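Local coordinates for arginyl-trna synthetase (Thermus thermophilus, PDB 1IQ0), which probably joins L-arginine to its cognate tRNA at the expense of ATP, as a monomeric class I aminoacyl-tRNA synthetase, at residues D429-E432 with A433-M436. Residues are numbered along the deposited sequence; the frame is centred on the assembly and turned at random.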
loop_
_atom_site.group_PDB
_atom_site.type_symbol
_atom_site.label_atom_id
_atom_site.label_comp_id
_atom_site.label_asym_id
_atom_site.label_seq_id
_atom_site.Cartn_x
_atom_site.Cartn_y
_atom_site.Cartn_z
ATOM N N ASP A 429 7.493 12.519 27.095
ATOM C CA ASP A 429 8.342 11.477 26.518
ATOM C C ASP A 429 8.843 11.924 25.146
ATOM O O ASP A 429 8.137 11.805 24.145
ATOM C CB ASP A 429 7.568 10.163 26.386
ATOM C CG ASP A 429 8.452 9.006 25.945
ATOM O OD1 ASP A 429 7.946 7.867 25.861
ATOM O OD2 ASP A 429 9.653 9.234 25.684
ATOM N N LYS A 430 10.069 12.435 25.113
ATOM C CA LYS A 430 10.676 12.928 23.880
ATOM C C LYS A 430 11.083 11.822 22.914
ATOM O O LYS A 430 11.003 12.000 21.700
ATOM C CB LYS A 430 11.904 13.786 24.205
ATOM C CG LYS A 430 11.619 14.970 25.116
ATOM C CD LYS A 430 12.882 15.771 25.395
ATOM C CE LYS A 430 12.621 16.896 26.388
ATOM N NZ LYS A 430 11.563 17.830 25.910
ATOM N N GLU A 431 11.524 10.687 23.446
ATOM C CA GLU A 431 11.947 9.578 22.599
ATOM C C GLU A 431 10.783 9.014 21.784
ATOM O O GLU A 431 10.912 8.791 20.578
ATOM C CB GLU A 431 12.583 8.469 23.437
ATOM C CG GLU A 431 13.195 7.358 22.596
ATOM C CD GLU A 431 14.125 7.891 21.513
ATOM O OE1 GLU A 431 15.123 8.562 21.855
ATOM O OE2 GLU A 431 13.853 7.640 20.318
ATOM N N GLU A 432 9.651 8.782 22.441
ATOM C CA GLU A 432 8.481 8.267 21.751
ATOM C C GLU A 432 8.051 9.275 20.682
ATOM O O GLU A 432 7.645 8.895 19.581
ATOM C CB GLU A 432 7.334 8.035 22.736
ATOM C CG GLU A 432 6.046 7.586 22.067
ATOM C CD GLU A 432 6.153 6.201 21.446
ATOM O OE1 GLU A 432 7.196 5.882 20.840
ATOM O OE2 GLU A 432 5.177 5.432 21.559
ATOM N N ALA A 433 8.153 10.560 21.010
ATOM C CA ALA A 433 7.785 11.620 20.074
ATOM C C ALA A 433 8.702 11.595 18.856
ATOM O O ALA A 433 8.245 11.741 17.720
ATOM C CB ALA A 433 7.872 12.979 20.756
ATOM N N ALA A 434 9.998 11.413 19.098
ATOM C CA ALA A 434 10.972 11.372 18.011
ATOM C C ALA A 434 10.734 10.150 17.118
ATOM O O ALA A 434 10.834 10.241 15.896
ATOM C CB ALA A 434 12.390 11.344 18.572
ATOM N N ARG A 435 10.413 9.016 17.732
ATOM C CA ARG A 435 10.161 7.786 16.978
ATOM C C ARG A 435 8.992 7.974 16.014
ATOM O O ARG A 435 9.062 7.586 14.846
ATOM C CB ARG A 435 9.843 6.626 17.927
ATOM C CG ARG A 435 9.686 5.273 17.220
ATOM C CD ARG A 435 9.144 4.201 18.160
ATOM N NE ARG A 435 7.739 4.423 18.494
ATOM C CZ ARG A 435 6.732 4.257 17.640
ATOM N NH1 ARG A 435 6.970 3.860 16.395
ATOM N NH2 ARG A 435 5.485 4.502 18.025
ATOM N N MET A 436 7.916 8.575 16.512
ATOM C CA MET A 436 6.728 8.802 15.704
ATOM C C MET A 436 7.004 9.714 14.527
ATOM O O MET A 436 6.534 9.461 13.416
ATOM C CB MET A 436 5.606 9.395 16.558
ATOM C CG MET A 436 5.061 8.429 17.585
ATOM S SD MET A 436 3.524 8.991 18.332
ATOM C CE MET A 436 3.229 7.650 19.500
#
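Glu432 and Arg435 form a salt bridge one turn apart, at the start of helix 430-448, a local contact in the first turns of a helix that packs against helix 405-423. The two side chains lie alongside each other and point the same way. Glu432 OE1 accepts a hydrogen bond from Arg435 NE, 2.8 Å away, with an N-H...O angle of 158°. The oxygen is met on its syn side but from 27° out of the carboxylate plane, and the two flat groups are turned 57° against each other; it lies close to the guanidinium plane, at the edge. Both chains bend to get there, Glu432 at chi2 and Arg435 at chi3, which brings NE rather than the terminal nitrogens to the acid. The other oxygen, Glu432 OE2, lies 3.6 Å from Met436 CE, and the Met436 side chain also touches Pro587 and Pro589. Beneath the side chains run the i to i+4 backbone hydrogen bonds of the helix, with Ala434 N to Lys430 O and Arg435 N to Glu431 O both at 2.9 Å, whereas the first, Ala433 N to Asp429 O, is weak at 3.4 Å. Ala433 and Ala434 are buried, touching Val420 and Arg417 respectively. Lys430 NZ bonds Pro425 O and Glu431 OE1 pairs with Arg417, tying this end to the preceding helix and the turn after it. Asp429 sits at the N-cap, its OD2 accepting a weak but nearly straight bond from Glu432 N, and the whole is an Asp-capped helix start followed by an i to i+3 Glu-Arg salt bridge.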